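Long-range contacts in VWFA domain-containing protein (Alicyclobacillus acidocaldarius subsp. acidocaldarius, PDB 3RAG), which is of unknown function but has a von Willebrand factor type A fold that holds a sodium ion and may bind metal ions or partner proteins: residues A[172-177]-A[189-194]; A[133-138]-A[163-168]; A[42-47]-A[81-86]. All blocks are in the same frame, centred on the assembly; numbering follows the deposited sequence.

Contact 1. Residues A[172-177]-A[189-194]; sequences LAVSVI and LVQPFS
Ser175 sets its CB over the centre of one face of the Phe193 ring, a CH-pi contact with the carbon 3.7 Å from the ring centroid and 14° off the normal. Ala173 meets the same ring at its rim: its carbonyl O lies 3.6 Å from Phe193 CD1, near the ring plane, while its CB also touches CD1. Ser175 OG is anti to the backbone N (chi1 174°), which turns the hydroxyl off the ring and leaves the methylene to face it. Ser175 OG donates to Gln191 O at 2.8 Å, in the carbonyl plane, and Val176 N bonds the same oxygen at 3.2 Å, a double grip on one carbonyl. The reverse pairing makes a classic beta bulge: Val176 O accepts from Val190 N at 2.8 Å and from Gln191 N at 3.3 Å. Beside it, Val176 CG1 packs on Val190 CB and CG2 on the Gln191 CG methylene. Ile177 and Leu189 cross at about a right angle, CG2 of the former 3.8 Å from CD1 of the latter. At the other end of the pairing, Val174 N bonds Ser194 O at 2.8 Å. Cutting Phe193 back to an alanine would probably leave Ser175 CB and His228 without the ring they pack on and open a gap between the hairpin and helix 214-232. That helix packs on the face carrying Ala173, Ser175, Ile177 and Phe193, with His228 stacked on the Phe193 ring and Leu224 beside it; Leu202 of helix 199-205 covers Val176 and Val190. Strand 188-194 is an outermost strand of the sheet, the antiparallel partner of strand 172-179, whose other edge is hydrogen-bonded to strand 135-142.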
loop_
_atom_site.group_PDB
_atom_site.type_symbol
_atom_site.label_atom_id
_atom_site.label_comp_id
_atom_site.label_asym_id
_atom_site.label_seq_id
_atom_site.Cartn_x
_atom_site.Cartn_y
_atom_site.Cartn_z
ATOM N N LEU A 172 -3.309 13.657 0.770
ATOM C CA LEU A 172 -3.554 12.276 0.425
ATOM C C LEU A 172 -3.904 12.160 -1.054
ATOM O O LEU A 172 -4.783 12.875 -1.556
ATOM C CB LEU A 172 -4.722 11.736 1.245
ATOM C CG LEU A 172 -5.162 10.323 0.901
ATOM C CD1 LEU A 172 -4.046 9.308 1.208
ATOM C CD2 LEU A 172 -6.428 9.976 1.659
ATOM N N ALA A 173 -3.229 11.250 -1.748
ATOM C CA ALA A 173 -3.597 10.921 -3.117
ATOM C C ALA A 173 -3.765 9.408 -3.168
ATOM O O ALA A 173 -2.798 8.679 -3.024
ATOM C CB ALA A 173 -2.514 11.376 -4.104
ATOM N N VAL A 174 -4.999 8.955 -3.321
ATOM C CA VAL A 174 -5.271 7.514 -3.372
ATOM C C VAL A 174 -5.859 7.144 -4.722
ATOM O O VAL A 174 -6.786 7.800 -5.238
ATOM C CB VAL A 174 -6.214 7.070 -2.216
ATOM C CG1 VAL A 174 -7.543 7.805 -2.302
ATOM C CG2 VAL A 174 -6.444 5.558 -2.229
ATOM N N SER A 175 -5.325 6.075 -5.305
ATOM C CA SER A 175 -5.891 5.521 -6.536
ATOM C C SER A 175 -6.255 4.074 -6.230
ATOM O O SER A 175 -5.659 3.453 -5.337
ATOM C CB SER A 175 -4.840 5.573 -7.650
ATOM O OG SER A 175 -5.302 4.914 -8.818
ATOM N N VAL A 176 -7.232 3.532 -6.951
ATOM C CA VAL A 176 -7.621 2.151 -6.716
ATOM C C VAL A 176 -7.589 1.404 -8.042
ATOM O O VAL A 176 -8.056 1.906 -9.081
ATOM C CB VAL A 176 -9.059 2.074 -6.122
ATOM C CG1 VAL A 176 -9.510 0.616 -5.957
ATOM C CG2 VAL A 176 -9.156 2.880 -4.803
ATOM N N ILE A 177 -6.994 0.219 -8.023
ATOM C CA ILE A 177 -7.113 -0.646 -9.171
ATOM C C ILE A 177 -7.612 -2.004 -8.752
ATOM O O ILE A 177 -7.453 -2.416 -7.598
ATOM C CB ILE A 177 -5.799 -0.787 -9.957
ATOM C CG1 ILE A 177 -4.749 -1.483 -9.146
ATOM C CG2 ILE A 177 -5.248 0.563 -10.381
ATOM C CD1 ILE A 177 -3.397 -1.456 -9.871
ATOM N N LEU A 189 -8.477 0.300 -13.901
ATOM C CA LEU A 189 -8.335 1.474 -13.057
ATOM C C LEU A 189 -9.710 1.820 -12.498
ATOM O O LEU A 189 -10.614 2.203 -13.243
ATOM C CB LEU A 189 -7.784 2.649 -13.859
ATOM C CG LEU A 189 -7.607 3.945 -13.049
ATOM C CD1 LEU A 189 -6.489 3.792 -12.039
ATOM C CD2 LEU A 189 -7.343 5.125 -13.987
ATOM N N VAL A 190 -9.877 1.690 -11.189
ATOM C CA VAL A 190 -11.168 1.975 -10.559
ATOM C C VAL A 190 -11.353 3.481 -10.332
ATOM O O VAL A 190 -12.430 4.048 -10.612
ATOM C CB VAL A 190 -11.331 1.183 -9.229
ATOM C CG1 VAL A 190 -12.673 1.503 -8.572
ATOM C CG2 VAL A 190 -11.237 -0.298 -9.515
ATOM N N GLN A 191 -10.312 4.128 -9.819
ATOM C CA GLN A 191 -10.315 5.581 -9.780
ATOM C C GLN A 191 -8.900 6.084 -9.916
ATOM O O GLN A 191 -7.964 5.438 -9.464
ATOM C CB GLN A 191 -10.914 6.086 -8.479
ATOM C CG GLN A 191 -10.023 5.819 -7.237
ATOM C CD GLN A 191 -10.525 6.580 -6.022
ATOM O OE1 GLN A 191 -9.797 7.390 -5.413
ATOM N NE2 GLN A 191 -11.779 6.343 -5.670
ATOM N N PRO A 192 -8.743 7.238 -10.559
ATOM C CA PRO A 192 -7.438 7.892 -10.612
ATOM C C PRO A 192 -7.140 8.479 -9.248
ATOM O O PRO A 192 -8.020 8.470 -8.388
ATOM C CB PRO A 192 -7.638 9.010 -11.648
ATOM C CG PRO A 192 -9.112 9.244 -11.692
ATOM C CD PRO A 192 -9.758 7.919 -11.381
ATOM N N PHE A 193 -5.928 8.986 -9.046
ATOM C CA PHE A 193 -5.589 9.619 -7.766
ATOM C C PHE A 193 -6.546 10.722 -7.340
ATOM O O PHE A 193 -6.881 11.616 -8.127
ATOM C CB PHE A 193 -4.168 10.170 -7.789
ATOM C CG PHE A 193 -3.118 9.102 -7.752
ATOM C CD1 PHE A 193 -2.841 8.434 -6.578
ATOM C CD2 PHE A 193 -2.429 8.744 -8.902
ATOM C CE1 PHE A 193 -1.870 7.444 -6.533
ATOM C CE2 PHE A 193 -1.453 7.753 -8.856
ATOM C CZ PHE A 193 -1.174 7.118 -7.670
ATOM N N SER A 194 -6.970 10.654 -6.085
ATOM C CA SER A 194 -7.898 11.629 -5.538
ATOM C C SER A 194 -7.717 11.690 -4.030
ATOM O O SER A 194 -7.148 10.788 -3.428
ATOM C CB SER A 194 -9.337 11.216 -5.869
ATOM O OG SER A 194 -10.268 12.034 -5.177
#

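Contact 2. Residues A[133-138]-A[163-168]; sequences VALHLV and LSLKVR
The guanidinium of Arg168 has Leu135 CB over one face, 3.6 Å from NH2, and Val133 O at its edge. Both terminal nitrogens turn to that carbonyl. NH2 makes the strong bond, 2.6 Å to Val133 O, with an N-H...O angle of 155° and the oxygen close to the guanidinium plane; NH1 adds a weak one at 3.1 Å. The contact belongs to a beta-alpha-beta crossover, in which strand 135-142 runs into helix 151-165 and the chain returns as the adjacent parallel strand 172-179. Arg168 lies just past that helix, in the type I turn from Leu165 to Arg168, and its side chain bends at chi3 (-23°), the kink that brings the flat group against Leu135. Further into the crossover the contact is purely apolar. Leu165 CD1 touches two strand leucines, 3.9 Å from Leu135 CD2 and 4.0 Å from Leu137 CD2, and the side chains meet at about right angles. Leu135 and Leu137 point to the same side of the strand, so one helix residue spans both. Helix 79-106 closes over the group, with Met91 touching Leu135 and Arg168 and His88 touching Leu165. Val133 directly follows the end of helix 116-132, where a cation would probably be favoured by the helix dipole. Besides its weak bond to Val133 O, Arg168 NH1 has a second carbonyl partner there, the O of Glu130.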
loop_
_atom_site.group_PDB
_atom_site.type_symbol
_atom_site.label_atom_id
_atom_site.label_comp_id
_atom_site.label_asym_id
_atom_site.label_seq_id
_atom_site.Cartn_x
_atom_site.Cartn_y
_atom_site.Cartn_z
ATOM N N VAL A 133 3.859 14.776 5.624
ATOM C CA VAL A 133 4.306 14.467 4.265
ATOM C C VAL A 133 3.112 14.106 3.384
ATOM O O VAL A 133 2.057 13.702 3.878
ATOM C CB VAL A 133 5.373 13.314 4.205
ATOM C CG1 VAL A 133 6.613 13.648 5.065
ATOM C CG2 VAL A 133 4.775 11.940 4.604
ATOM N N ALA A 134 3.281 14.262 2.079
ATOM C CA ALA A 134 2.296 13.764 1.134
ATOM C C ALA A 134 2.320 12.234 1.195
ATOM O O ALA A 134 3.368 11.631 1.423
ATOM C CB ALA A 134 2.586 14.282 -0.297
ATOM N N LEU A 135 1.155 11.617 1.024
ATOM C CA LEU A 135 1.057 10.168 1.009
ATOM C C LEU A 135 0.421 9.788 -0.307
ATOM O O LEU A 135 -0.710 10.203 -0.598
ATOM C CB LEU A 135 0.183 9.679 2.167
ATOM C CG LEU A 135 -0.211 8.196 2.134
ATOM C CD1 LEU A 135 1.032 7.323 2.028
ATOM C CD2 LEU A 135 -1.031 7.852 3.365
ATOM N N HIS A 136 1.146 9.026 -1.122
ATOM C CA HIS A 136 0.588 8.565 -2.400
ATOM C C HIS A 136 0.402 7.061 -2.270
ATOM O O HIS A 136 1.350 6.358 -1.990
ATOM C CB HIS A 136 1.539 8.843 -3.559
ATOM C CG HIS A 136 1.776 10.295 -3.806
ATOM N ND1 HIS A 136 2.735 10.748 -4.689
ATOM C CD2 HIS A 136 1.180 11.395 -3.294
ATOM C CE1 HIS A 136 2.719 12.069 -4.706
ATOM N NE2 HIS A 136 1.782 12.487 -3.872
ATOM N N LEU A 137 -0.816 6.588 -2.484
ATOM C CA LEU A 137 -1.176 5.210 -2.158
ATOM C C LEU A 137 -1.992 4.639 -3.301
ATOM O O LEU A 137 -2.987 5.248 -3.727
ATOM C CB LEU A 137 -2.055 5.210 -0.895
ATOM C CG LEU A 137 -2.691 3.875 -0.478
ATOM C CD1 LEU A 137 -1.652 2.831 -0.150
ATOM C CD2 LEU A 137 -3.676 4.030 0.702
ATOM N N VAL A 138 -1.591 3.475 -3.806
ATOM C CA VAL A 138 -2.446 2.766 -4.736
ATOM C C VAL A 138 -2.928 1.510 -4.042
ATOM O O VAL A 138 -2.119 0.701 -3.564
ATOM C CB VAL A 138 -1.696 2.345 -6.013
ATOM C CG1 VAL A 138 -2.642 1.572 -6.925
ATOM C CG2 VAL A 138 -1.171 3.595 -6.731
ATOM N N LEU A 163 -10.805 7.459 4.568
ATOM C CA LEU A 163 -11.357 8.434 5.499
ATOM C C LEU A 163 -10.408 8.648 6.679
ATOM O O LEU A 163 -10.200 9.782 7.120
ATOM C CB LEU A 163 -12.752 8.023 5.977
ATOM C CG LEU A 163 -13.846 8.112 4.904
ATOM C CD1 LEU A 163 -15.181 7.700 5.488
ATOM C CD2 LEU A 163 -13.941 9.506 4.296
ATOM N N SER A 164 -9.820 7.567 7.186
ATOM C CA SER A 164 -8.910 7.697 8.327
ATOM C C SER A 164 -7.629 8.459 7.961
ATOM O O SER A 164 -7.111 9.240 8.756
ATOM C CB SER A 164 -8.553 6.326 8.901
ATOM O OG SER A 164 -7.610 5.673 8.065
ATOM N N LEU A 165 -7.112 8.225 6.761
ATOM C CA LEU A 165 -5.908 8.916 6.308
ATOM C C LEU A 165 -6.123 10.406 6.048
ATOM O O LEU A 165 -5.177 11.204 6.125
ATOM C CB LEU A 165 -5.320 8.233 5.061
ATOM C CG LEU A 165 -4.827 6.798 5.269
ATOM C CD1 LEU A 165 -4.508 6.164 3.922
ATOM C CD2 LEU A 165 -3.589 6.706 6.221
ATOM N N LYS A 166 -7.360 10.799 5.764
ATOM C CA LYS A 166 -7.654 12.185 5.438
ATOM C C LYS A 166 -7.503 13.097 6.664
ATOM O O LYS A 166 -7.414 14.304 6.528
ATOM C CB LYS A 166 -9.064 12.311 4.841
ATOM C CG LYS A 166 -9.224 13.449 3.838
ATOM C CD LYS A 166 -10.516 13.333 3.000
ATOM C CE LYS A 166 -11.765 13.467 3.866
ATOM N NZ LYS A 166 -13.014 13.668 3.062
ATOM N N VAL A 167 -7.514 12.499 7.847
ATOM C CA VAL A 167 -7.334 13.219 9.097
ATOM C C VAL A 167 -5.948 13.889 9.166
ATOM O O VAL A 167 -5.801 14.954 9.760
ATOM C CB VAL A 167 -7.504 12.248 10.296
ATOM C CG1 VAL A 167 -7.141 12.916 11.603
ATOM C CG2 VAL A 167 -8.940 11.720 10.340
ATOM N N ARG A 168 -4.947 13.252 8.556
ATOM C CA ARG A 168 -3.577 13.779 8.507
ATOM C C ARG A 168 -3.540 15.181 7.923
ATOM O O ARG A 168 -4.376 15.528 7.094
ATOM C CB ARG A 168 -2.688 12.878 7.624
ATOM C CG ARG A 168 -2.455 11.445 8.123
ATOM C CD ARG A 168 -1.366 10.752 7.255
ATOM N NE ARG A 168 -1.294 11.414 5.951
ATOM C CZ ARG A 168 -0.191 11.945 5.434
ATOM N NH1 ARG A 168 0.979 11.882 6.078
ATOM N NH2 ARG A 168 -0.261 12.537 4.268
#

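Contact 3. Residues A[42-47]-A[81-86]; sequences NVIGIV and ATAQMM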
loop_
_atom_site.group_PDB
_atom_site.type_symbol
_atom_site.label_atom_id
_atom_site.label_comp_id
_atom_site.label_asym_id
_atom_site.label_seq_id
_atom_site.Cartn_x
_atom_site.Cartn_y
_atom_site.Cartn_z
ATOM N N ASN A 42 2.805 -3.366 0.623
ATOM C CA ASN A 42 2.211 -4.086 1.753
ATOM C C ASN A 42 1.146 -5.050 1.230
ATOM O O ASN A 42 0.527 -4.792 0.183
ATOM C CB ASN A 42 1.525 -3.095 2.701
ATOM C CG ASN A 42 2.510 -2.183 3.426
ATOM O OD1 ASN A 42 2.245 -0.982 3.653
ATOM N ND2 ASN A 42 3.627 -2.731 3.784
ATOM N N VAL A 43 0.952 -6.175 1.909
ATOM C CA VAL A 43 -0.043 -7.151 1.447
ATOM C C VAL A 43 -0.921 -7.591 2.611
ATOM O O VAL A 43 -0.420 -7.998 3.669
ATOM C CB VAL A 43 0.627 -8.408 0.862
ATOM C CG1 VAL A 43 -0.456 -9.354 0.256
ATOM C CG2 VAL A 43 1.691 -8.025 -0.192
ATOM N N ILE A 44 -2.226 -7.523 2.394
ATOM C CA ILE A 44 -3.171 -8.138 3.319
ATOM C C ILE A 44 -3.760 -9.376 2.661
ATOM O O ILE A 44 -4.393 -9.296 1.594
ATOM C CB ILE A 44 -4.312 -7.170 3.687
ATOM C CG1 ILE A 44 -3.759 -5.997 4.507
ATOM C CG2 ILE A 44 -5.431 -7.914 4.428
ATOM C CD1 ILE A 44 -4.791 -4.870 4.794
ATOM N N GLY A 45 -3.556 -10.526 3.301
ATOM C CA GLY A 45 -4.179 -11.770 2.850
ATOM C C GLY A 45 -5.445 -11.970 3.688
ATOM O O GLY A 45 -5.471 -11.639 4.865
ATOM N N ILE A 46 -6.498 -12.494 3.078
ATOM C CA ILE A 46 -7.770 -12.629 3.777
ATOM C C ILE A 46 -8.032 -14.078 4.163
ATOM O O ILE A 46 -7.957 -14.984 3.326
ATOM C CB ILE A 46 -8.948 -12.120 2.895
ATOM C CG1 ILE A 46 -8.710 -10.669 2.436
ATOM C CG2 ILE A 46 -10.260 -12.227 3.675
ATOM C CD1 ILE A 46 -9.743 -10.197 1.373
ATOM N N VAL A 47 -8.322 -14.308 5.442
ATOM C CA VAL A 47 -8.789 -15.617 5.893
ATOM C C VAL A 47 -10.289 -15.761 5.533
ATOM O O VAL A 47 -11.128 -15.031 6.066
ATOM C CB VAL A 47 -8.655 -15.766 7.408
ATOM C CG1 VAL A 47 -9.140 -17.164 7.880
ATOM C CG2 VAL A 47 -7.202 -15.484 7.876
ATOM N N ALA A 81 -9.005 -2.017 10.048
ATOM C CA ALA A 81 -8.050 -1.713 11.097
ATOM C C ALA A 81 -6.635 -2.155 10.718
ATOM O O ALA A 81 -5.654 -1.462 10.997
ATOM C CB ALA A 81 -8.496 -2.367 12.415
ATOM N N THR A 82 -6.531 -3.310 10.072
ATOM C CA THR A 82 -5.219 -3.828 9.706
ATOM C C THR A 82 -4.535 -2.943 8.664
ATOM O O THR A 82 -3.336 -2.663 8.779
ATOM C CB THR A 82 -5.350 -5.267 9.191
ATOM O OG1 THR A 82 -5.862 -6.079 10.252
ATOM C CG2 THR A 82 -4.009 -5.812 8.751
ATOM N N ALA A 83 -5.298 -2.533 7.650
ATOM C CA ALA A 83 -4.782 -1.644 6.604
ATOM C C ALA A 83 -4.281 -0.321 7.195
ATOM O O ALA A 83 -3.220 0.172 6.831
ATOM C CB ALA A 83 -5.859 -1.375 5.543
ATOM N N GLN A 84 -5.049 0.240 8.118
ATOM C CA GLN A 84 -4.641 1.484 8.763
ATOM C C GLN A 84 -3.350 1.280 9.570
ATOM O O GLN A 84 -2.403 2.063 9.436
ATOM C CB GLN A 84 -5.774 2.038 9.635
ATOM C CG GLN A 84 -7.033 2.383 8.871
ATOM C CD GLN A 84 -8.182 2.777 9.777
ATOM O OE1 GLN A 84 -7.971 3.339 10.846
ATOM N NE2 GLN A 84 -9.406 2.481 9.350
HETATM N N MSE A 85 -3.280 0.216 10.377
HETATM C CA MSE A 85 -2.066 -0.043 11.152
HETATM C C MSE A 85 -0.846 -0.219 10.261
HETATM O O MSE A 85 0.228 0.315 10.567
HETATM C CB MSE A 85 -2.201 -1.290 12.054
HETATM C CG MSE A 85 -0.905 -1.707 12.795
HETATM SE SE MSE A 85 0.297 -2.786 11.925
HETATM C CE MSE A 85 -0.615 -4.329 11.816
HETATM N N MSE A 86 -0.980 -1.000 9.190
HETATM C CA MSE A 86 0.198 -1.326 8.392
HETATM C C MSE A 86 0.704 -0.074 7.699
HETATM O O MSE A 86 1.922 0.133 7.605
HETATM C CB MSE A 86 -0.102 -2.403 7.332
HETATM C CG MSE A 86 -0.386 -3.803 7.879
HETATM SE SE MSE A 86 -1.059 -4.917 6.561
HETATM C CE MSE A 86 -0.969 -3.931 5.197
#
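Met86 reaches from helix 79-106 and drops its terminal methyl onto strand 40-46, with CE 3.5 Å from Ile44 CG1 and 3.6 Å from Asn42 CB. The selenium of this selenomethionine lies alongside the same isoleucine, SE to Ile44 CG1 3.6 Å. Ile44 answers with its longer branch: CG1 is anti to the carbonyl carbon (chi1 -67°) and the chain is extended beyond it, which carries CD1 up to the helix. There Ile44 CD1 rests 3.7 Å from Ala83 CB, just as near the Ala83 backbone, and 4.1 Å from Thr82 CG2. The small alanine lets the isoleucine come close to the helix backbone. Met86 itself is folded back at its end, where chi3 (5°) almost eclipses CE with CB and keeps the methyl over the strand. No hydrogen bond crosses between the segments. In the next shell, Thr82 OG1 bonds back to Asp78 O, and with that branch occupied the methyl CG2 is the part turned to Ile44. Thr82 O in turn accepts Met86 N at 2.9 Å, so two contact residues are linked through one helical turn. Met70 and Leu14 also pack on Met86, Val74 on Ile44, and Leu161 of helix 151-165 on Ala83. Strand 40-46 is held by backbone bonds to strand 10-17 on one edge and to strand 71-74 and the residue before it on the other. Segment 81-86 runs nearly antiparallel to 42-46, at 161°, their axes coming within 9.7 Å. The Val43 side chain is about 12 Å from the sodium ion. This is helix-on-sheet packing of the alpha/beta von Willebrand factor A fold.

How the contacts relate
All three contacts build on one mixed sheet. Contact 1 lies at its antiparallel edge, partly buried, and relies on backbone hydrogen bonds, a bulge and a serine hydroxyl. Contacts 2 and 3 are buried and set helices on the sheet: contact 3 meets through carbon and selenium atoms, without a hydrogen bond across it, whereas contact 2 adds an arginine gripping a backbone carbonyl. Contacts 1 and 2 join directly, since strands 172-179 and 135-142 are neighbours and Phe193 packs on Val138. Helix 79-106, which forms one side of contact 3, also covers contact 2, and Ser164 touches Gln84 between them. Contacts 1 and 3 do not touch, their nearest atoms being about 10 Å apart.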